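Long-range contacts in MgGH51 (Meripilus giganteus, PDB 6ZPV), which catalyses, as a fungal GH51 alpha-L-arabinofuranosidase, the hydrolytic release of terminal non-reducing alpha-L-arabinofuranosyl residues from arabinosides: residues L130-Q135 with F176-D181; A55-I60 with F96-F101; G576-L581 with S602-G607. All blocks are in the same frame, centred on the assembly; numbering follows the deposited sequence.

Contacts 1 and 2 belong to one five-stranded antiparallel sheet, which packs against a second five-stranded sheet to form a beta-sandwich. Along the chain contact 2 closes first, contact 1 follows, and contact 3 comes last. The centres of contacts 1 and 2 lie 11 Å apart, and strands 93-98 and 174-181 are neighbours: V178 O and F176 O probably accept hydrogen bonds from F96 N and N98 N. These two contacts thus join neighbouring strands of the sandwich, whereas contact 3 closes the edge of a separate seven-stranded C-terminal sheet, between outermost strand 600-605 and its neighbour 575-582. It touches neither; its nearest atoms are about 27 Å from those of contact 2.

Contact 1 of 3, residues L130-Q135 with F176-D181; sequences LTVGLQ and FFVTID
F177 lays one face of its ring over G133 on the neighbouring strand, with G133 CA 3.7 Å from the ring centroid and 21° off its normal. Its CG stands between the backbone N and the carbonyl carbon (chi1 71°), which folds the ring across the strand pair, where F177 CE2 comes to 3.4 Å from G133 C. Only a glycine fits beneath it, since a beta carbon there would run into CZ; such aromatic covering of a glycine in an antiparallel pair is known as aromatic rescue. The methyl CG2 of T131 meets the ring at its edge, 3.8 Å from F177 CE1, while the amide of Q135 is turned 52° to the ring plane. R93 makes a cation-pi contact with this ring and also donates from NH1 to Q135 OE1. An alanine in place of F177 is likely to uncover the backbone of G133 and deprive R93 of its aromatic partner.

The opposite face of the sheet carries F176, V132 and V178, apolar residues suited to the inside of the beta-sandwich. V132 and V178 run alongside one another, V132 CG1 4.2 Å from V178 CG2. F176 leans over the same pair of strands, CD1 3.2 Å from G133 O and CE1 4.1 Å from V132 CB.

Along the antiparallel ladder, T131 N donates to T179 O in a nearly straight bond of 2.9 Å, and T131 O accepts from T179 N. G133 and F177 form a second pair with more bent bonds, F177 N lying above the carbonyl plane of G133 O. Buried backbone polar groups are thus paired, and the faces differ in chemistry: hydrocarbon toward the sandwich interior; threonines, an amide and an aromatic ring packed against the R93 cation on the other.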
# COMPACT_ATOMS: atom_id res chain seq x y z
N LEU A 130 -27.74 -24.50 -6.28
CA LEU A 130 -27.11 -23.47 -5.44
C LEU A 130 -26.81 -22.33 -6.41
O LEU A 130 -26.06 -22.56 -7.42
CB LEU A 130 -25.87 -24.09 -4.81
CG LEU A 130 -24.94 -23.26 -3.93
CD1 LEU A 130 -24.38 -22.00 -4.54
CD2 LEU A 130 -25.32 -23.09 -2.49
N THR A 131 -27.35 -21.15 -6.18
CA THR A 131 -27.16 -19.98 -7.02
C THR A 131 -26.23 -19.01 -6.28
O THR A 131 -26.40 -18.73 -5.11
CB THR A 131 -28.49 -19.31 -7.35
OG1 THR A 131 -29.31 -20.28 -8.03
CG2 THR A 131 -28.34 -18.12 -8.27
N VAL A 132 -25.26 -18.45 -7.01
CA VAL A 132 -24.45 -17.34 -6.52
C VAL A 132 -24.64 -16.16 -7.47
O VAL A 132 -25.00 -16.34 -8.66
CB VAL A 132 -22.96 -17.71 -6.38
CG1 VAL A 132 -22.80 -18.94 -5.54
CG2 VAL A 132 -22.23 -17.85 -7.71
N GLY A 133 -24.39 -14.96 -7.00
CA GLY A 133 -24.56 -13.80 -7.87
C GLY A 133 -24.29 -12.51 -7.22
O GLY A 133 -23.72 -12.40 -6.12
N LEU A 134 -24.61 -11.45 -7.99
CA LEU A 134 -24.54 -10.06 -7.55
C LEU A 134 -25.96 -9.45 -7.64
O LEU A 134 -26.63 -9.71 -8.64
CB LEU A 134 -23.55 -9.29 -8.41
CG LEU A 134 -22.10 -9.62 -8.12
CD1 LEU A 134 -21.22 -9.26 -9.34
CD2 LEU A 134 -21.62 -8.86 -6.89
N GLN A 135 -26.35 -8.69 -6.62
CA GLN A 135 -27.65 -8.01 -6.61
C GLN A 135 -27.43 -6.58 -6.17
O GLN A 135 -26.53 -6.27 -5.41
CB GLN A 135 -28.64 -8.78 -5.71
CG GLN A 135 -28.25 -8.79 -4.24
CD GLN A 135 -29.32 -9.41 -3.39
OE1 GLN A 135 -29.76 -10.51 -3.64
NE2 GLN A 135 -29.73 -8.68 -2.34
N PHE A 176 -22.83 -9.39 -2.99
CA PHE A 176 -22.75 -10.78 -3.41
C PHE A 176 -23.84 -11.58 -2.70
O PHE A 176 -24.17 -11.27 -1.54
CB PHE A 176 -21.39 -11.31 -3.01
CG PHE A 176 -21.16 -12.78 -3.24
CD1 PHE A 176 -21.04 -13.27 -4.55
CD2 PHE A 176 -21.03 -13.67 -2.20
CE1 PHE A 176 -20.83 -14.61 -4.81
CE2 PHE A 176 -20.76 -15.03 -2.46
CZ PHE A 176 -20.69 -15.50 -3.74
N PHE A 177 -24.40 -12.59 -3.35
CA PHE A 177 -25.41 -13.44 -2.71
C PHE A 177 -25.15 -14.91 -3.02
O PHE A 177 -24.56 -15.27 -4.07
CB PHE A 177 -26.84 -13.06 -3.13
CG PHE A 177 -27.25 -13.38 -4.54
CD1 PHE A 177 -27.67 -14.66 -4.88
CD2 PHE A 177 -27.24 -12.40 -5.51
CE1 PHE A 177 -28.08 -14.91 -6.19
CE2 PHE A 177 -27.68 -12.66 -6.79
CZ PHE A 177 -28.12 -13.95 -7.14
N VAL A 178 -25.67 -15.73 -2.12
CA VAL A 178 -25.80 -17.19 -2.26
C VAL A 178 -27.22 -17.54 -1.88
O VAL A 178 -27.66 -17.14 -0.79
CB VAL A 178 -24.80 -17.94 -1.37
CG1 VAL A 178 -24.97 -19.43 -1.47
CG2 VAL A 178 -23.38 -17.52 -1.68
N THR A 179 -27.95 -18.25 -2.72
CA THR A 179 -29.32 -18.70 -2.39
C THR A 179 -29.52 -20.14 -2.82
O THR A 179 -28.94 -20.64 -3.79
CB THR A 179 -30.38 -17.79 -3.03
OG1 THR A 179 -30.30 -17.79 -4.45
CG2 THR A 179 -30.33 -16.39 -2.52
N ILE A 180 -30.52 -20.74 -2.16
CA ILE A 180 -31.19 -21.96 -2.68
C ILE A 180 -32.70 -21.66 -2.70
O ILE A 180 -33.19 -20.68 -2.12
CB ILE A 180 -30.86 -23.20 -1.82
CG1 ILE A 180 -31.35 -23.09 -0.38
CG2 ILE A 180 -29.40 -23.54 -1.89
CD1 ILE A 180 -31.17 -24.36 0.43
N ASP A 181 -33.44 -22.53 -3.34
CA ASP A 181 -34.89 -22.48 -3.37
C ASP A 181 -35.39 -22.90 -1.99
O ASP A 181 -35.13 -24.01 -1.51
CB ASP A 181 -35.42 -23.38 -4.49
CG ASP A 181 -36.90 -23.34 -4.65
OD1 ASP A 181 -37.62 -23.64 -3.68
OD2 ASP A 181 -37.37 -23.07 -5.80

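Contact 2 of 3, residues A55-I60 with F96-F101; sequences AAWHPI and FTNEGF
W57-I60 and F96-N98 run antiparallel, their short axes 4.5 Å apart at closest and 150° between directions, with H58 and T97 as the hydrogen-bonded pair. Strand 57-60 is the edge of a five-stranded sheet in the beta-sandwich. A proline suits P59 because it sits in a non-hydrogen-bonded pair with F96, where no N-H is asked for by that neighbour.

On the interior face N98 lies across W57. The amide stands almost upright on the indole, the planes 83° apart, with N98 ND2 only 3.2 Å from W57 CE2, and N98 CB sits over the six-membered ring. Setting CG anti to the backbone N (chi1 -172°) brings the amide over that ring, while ND2 also donates to Q39 O. The indole is fixed by its own N-H, bonded to N40 O. Beside it, the edge of the F96 ring receives W57 CZ3 at 3.7 Å from F96 CD1; F84 and F192 meet F96 edge-to-face, so large apolar rings fill this part of the core.

H58 and T97 share the other face, with E99 reaching in. H58 NE2 donates to E99 OE2 at 2.7 Å, using the carboxylate's anti lone pair, and ring and carboxylate are nearly coplanar. A sulfate ion, probably from the crystallisation liquor, lies close by; the two negative groups would probably bias the imidazole toward its protonated form. A water bridges P59 O and T97 OG1. Apolar packing ends the strand: I60 crosses T97 at about a right angle, I60 CD1 3.7 Å from T97 CG2.

Past the strand, E99 N donates to A56 O, prolonging the pairing into the turn. There G100, at positive phi where glycine is at ease, completes an Asx turn, its N donating to N98 OD1 at 2.8 Å.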
# COMPACT_ATOMS: atom_id res chain seq x y z
N ALA A 55 -19.99 -10.03 10.72
CA ALA A 55 -19.75 -8.73 10.07
C ALA A 55 -19.72 -8.89 8.55
O ALA A 55 -19.03 -9.77 8.02
CB ALA A 55 -18.44 -8.13 10.52
N ALA A 56 -20.45 -8.00 7.86
CA ALA A 56 -20.58 -7.93 6.40
C ALA A 56 -21.61 -8.91 5.81
O ALA A 56 -21.91 -8.77 4.61
CB ALA A 56 -19.27 -7.99 5.67
N TRP A 57 -22.08 -9.89 6.60
CA TRP A 57 -22.99 -10.94 6.13
C TRP A 57 -24.41 -10.67 6.61
O TRP A 57 -24.61 -10.28 7.78
CB TRP A 57 -22.53 -12.32 6.59
CG TRP A 57 -21.22 -12.73 6.08
CD1 TRP A 57 -19.99 -12.59 6.64
CD2 TRP A 57 -20.97 -13.37 4.83
NE1 TRP A 57 -19.01 -13.11 5.85
CE2 TRP A 57 -19.57 -13.61 4.70
CE3 TRP A 57 -21.81 -13.77 3.76
CZ2 TRP A 57 -19.01 -14.26 3.59
CZ3 TRP A 57 -21.24 -14.38 2.65
CH2 TRP A 57 -19.87 -14.61 2.58
N HIS A 58 -25.41 -10.95 5.79
CA HIS A 58 -26.80 -10.66 6.12
C HIS A 58 -27.71 -11.73 5.56
O HIS A 58 -27.48 -12.22 4.45
CB HIS A 58 -27.20 -9.29 5.49
CG HIS A 58 -26.30 -8.18 5.87
ND1 HIS A 58 -26.39 -7.53 7.08
CD2 HIS A 58 -25.22 -7.68 5.21
CE1 HIS A 58 -25.39 -6.64 7.15
NE2 HIS A 58 -24.67 -6.70 6.01
N PRO A 59 -28.81 -12.08 6.24
CA PRO A 59 -29.73 -13.07 5.67
C PRO A 59 -30.52 -12.51 4.51
O PRO A 59 -30.79 -11.32 4.43
CB PRO A 59 -30.65 -13.37 6.86
CG PRO A 59 -30.62 -12.12 7.70
CD PRO A 59 -29.21 -11.58 7.57
N ILE A 60 -30.90 -13.41 3.64
CA ILE A 60 -31.97 -13.20 2.65
C ILE A 60 -33.18 -13.95 3.19
O ILE A 60 -33.07 -15.15 3.51
CB ILE A 60 -31.57 -13.66 1.23
CG1 ILE A 60 -30.48 -12.77 0.67
CG2 ILE A 60 -32.80 -13.69 0.34
CD1 ILE A 60 -29.87 -13.29 -0.61
N PHE A 96 -28.11 -15.67 1.75
CA PHE A 96 -27.40 -14.61 2.49
C PHE A 96 -26.63 -13.75 1.48
O PHE A 96 -26.34 -14.18 0.36
CB PHE A 96 -26.50 -15.21 3.57
CG PHE A 96 -25.68 -16.37 3.08
CD1 PHE A 96 -24.42 -16.19 2.52
CD2 PHE A 96 -26.14 -17.69 3.24
CE1 PHE A 96 -23.70 -17.27 2.09
CE2 PHE A 96 -25.41 -18.76 2.78
CZ PHE A 96 -24.19 -18.54 2.21
N THR A 97 -26.30 -12.55 1.92
CA THR A 97 -25.50 -11.57 1.19
C THR A 97 -24.21 -11.23 1.94
O THR A 97 -24.16 -11.34 3.16
CB THR A 97 -26.28 -10.30 0.85
OG1 THR A 97 -26.68 -9.68 2.07
CG2 THR A 97 -27.47 -10.55 -0.04
N ASN A 98 -23.25 -10.76 1.15
CA ASN A 98 -22.06 -10.08 1.68
C ASN A 98 -22.06 -8.68 1.07
O ASN A 98 -22.11 -8.55 -0.18
CB ASN A 98 -20.76 -10.82 1.31
CG ASN A 98 -19.53 -10.27 2.00
OD1 ASN A 98 -19.02 -9.21 1.58
ND2 ASN A 98 -19.06 -10.97 3.02
N GLU A 99 -21.96 -7.65 1.91
CA GLU A 99 -22.05 -6.26 1.46
C GLU A 99 -20.73 -5.76 0.89
O GLU A 99 -20.66 -4.56 0.52
CB GLU A 99 -22.51 -5.38 2.63
CG GLU A 99 -21.47 -5.25 3.75
CD GLU A 99 -21.92 -4.41 4.92
OE1 GLU A 99 -21.38 -3.29 5.08
OE2 GLU A 99 -22.84 -4.80 5.66
N GLY A 100 -19.67 -6.56 0.87
CA GLY A 100 -18.38 -6.10 0.39
C GLY A 100 -17.72 -5.20 1.42
O GLY A 100 -18.08 -5.16 2.62
N PHE A 101 -16.69 -4.47 0.94
CA PHE A 101 -16.04 -3.40 1.72
C PHE A 101 -16.79 -2.11 1.40
O PHE A 101 -16.42 -1.33 0.50
CB PHE A 101 -14.55 -3.34 1.35
CG PHE A 101 -13.79 -4.59 1.76
CD1 PHE A 101 -13.25 -4.69 3.02
CD2 PHE A 101 -13.63 -5.62 0.86
CE1 PHE A 101 -12.52 -5.82 3.38
CE2 PHE A 101 -12.92 -6.76 1.21
CZ PHE A 101 -12.36 -6.84 2.47
O HOH W 1 -29.47 -9.61 2.61

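Contact 3 of 3, residues G576-L581 with S602-G607; sequences GTLQVL and STIGTG
L578 lies against S602, its CB 3.6 Å from the hydroxyl oxygen S602 OG, on one face of an antiparallel beta-sheet in the C-terminal domain. Strand 600-605 is the outermost of that seven-stranded sheet, and strand 575-582 joins it to strand 618-625. The short segments are strongly twisted against each other, 128° between their directions.

With CG anti to the backbone N (chi1 173°), L578 sends CD2 toward I604, 4.3 Å from I604 CG2. Y612 and I622 touch the leucine as well, which accounts for a branched apolar residue in this place. I604 lays its CG1 3.7 Å from G576 O, so the isoleucine packs on the main chain of a glycine, whose place would be tight for a beta carbon because T606 CG2 lies close. On the reverse face T577 and T603 bring their methyls together obliquely, CG2 of T577 4.1 Å from CG2 of T603; beta-branched threonines suit such an extended, partly solvent-exposed strand pair.

Four main-chain hydrogen bonds hold the strands together, two for each hydrogen-bonded pair. G576 and I604 exchange theirs in both directions, each donor lying nearly along the C=O axis of its acceptor. L578 N gives a straighter bond to S602 O (172°), although the donor is tilted from the carbonyl plane. Beyond the strand the chain runs on alongside the residues before G576, where T606 OG1 hydrogen-bonds to S573 O.

S602 adds a polar link at the edge of the sheet: one water sits 2.8 Å from S602 OG and donates a longer bond, 3.2 Å, to L578 O.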
# COMPACT_ATOMS: atom_id res chain seq x y z
N GLY A 576 10.64 24.29 -23.97
CA GLY A 576 10.59 23.30 -22.90
C GLY A 576 9.13 22.99 -22.56
O GLY A 576 8.21 23.74 -23.02
N THR A 577 8.92 21.95 -21.78
CA THR A 577 7.63 21.67 -21.24
C THR A 577 7.51 22.26 -19.84
O THR A 577 8.51 22.37 -19.12
CB THR A 577 7.29 20.20 -21.26
OG1 THR A 577 8.14 19.61 -20.29
CG2 THR A 577 7.41 19.57 -22.63
N LEU A 578 6.29 22.66 -19.49
CA LEU A 578 5.93 23.16 -18.17
C LEU A 578 4.79 22.32 -17.62
O LEU A 578 3.75 22.17 -18.30
CB LEU A 578 5.52 24.64 -18.25
CG LEU A 578 4.96 25.26 -16.97
CD1 LEU A 578 5.96 25.28 -15.82
CD2 LEU A 578 4.40 26.66 -17.22
N GLN A 579 4.92 21.84 -16.40
CA GLN A 579 3.83 21.13 -15.68
C GLN A 579 3.65 21.86 -14.37
O GLN A 579 4.62 22.02 -13.65
CB GLN A 579 4.24 19.66 -15.44
CG GLN A 579 4.56 18.91 -16.71
CD GLN A 579 5.19 17.56 -16.46
OE1 GLN A 579 6.46 17.35 -16.63
NE2 GLN A 579 4.36 16.66 -16.12
N VAL A 580 2.41 22.25 -14.06
CA VAL A 580 2.13 23.07 -12.86
C VAL A 580 0.97 22.47 -12.08
O VAL A 580 -0.11 22.24 -12.67
CB VAL A 580 1.73 24.51 -13.25
CG1 VAL A 580 1.52 25.41 -12.05
CG2 VAL A 580 2.70 25.15 -14.19
N LEU A 581 1.16 22.29 -10.80
CA LEU A 581 0.14 21.92 -9.83
C LEU A 581 -0.06 23.10 -8.87
O LEU A 581 0.90 23.48 -8.17
CB LEU A 581 0.60 20.69 -9.06
CG LEU A 581 -0.37 20.16 -8.01
CD1 LEU A 581 -1.52 19.40 -8.67
CD2 LEU A 581 0.40 19.23 -7.05
N SER A 602 1.98 22.36 -20.50
CA SER A 602 2.10 23.28 -21.63
C SER A 602 3.52 23.23 -22.17
O SER A 602 4.40 22.64 -21.56
CB SER A 602 1.69 24.68 -21.21
OG SER A 602 2.54 25.17 -20.18
N THR A 603 3.74 23.97 -23.27
CA THR A 603 5.09 24.24 -23.81
C THR A 603 5.33 25.73 -23.76
O THR A 603 4.42 26.54 -24.01
CB THR A 603 5.27 23.63 -25.20
OG1 THR A 603 4.16 23.89 -26.08
CG2 THR A 603 5.34 22.12 -25.06
N ILE A 604 6.57 26.09 -23.49
CA ILE A 604 7.01 27.48 -23.28
C ILE A 604 8.33 27.70 -23.99
O ILE A 604 9.13 26.75 -24.22
CB ILE A 604 7.13 27.81 -21.78
CG1 ILE A 604 8.12 26.88 -21.09
CG2 ILE A 604 5.76 27.89 -21.09
CD1 ILE A 604 8.56 27.35 -19.74
N GLY A 605 8.63 28.96 -24.25
CA GLY A 605 9.96 29.34 -24.70
C GLY A 605 11.01 29.22 -23.61
O GLY A 605 10.74 29.58 -22.45
N THR A 606 12.24 28.79 -23.91
CA THR A 606 13.30 28.69 -22.87
C THR A 606 14.59 29.38 -23.36
O THR A 606 14.70 30.54 -23.24
CB THR A 606 13.35 27.23 -22.37
OG1 THR A 606 13.37 26.28 -23.44
CG2 THR A 606 12.14 26.88 -21.51
N GLY A 607 15.67 28.70 -23.32
CA GLY A 607 16.98 28.95 -23.90
C GLY A 607 17.94 29.09 -22.77
O GLY A 607 17.68 28.59 -21.64
O HOH W 2 1.40 24.35 -17.79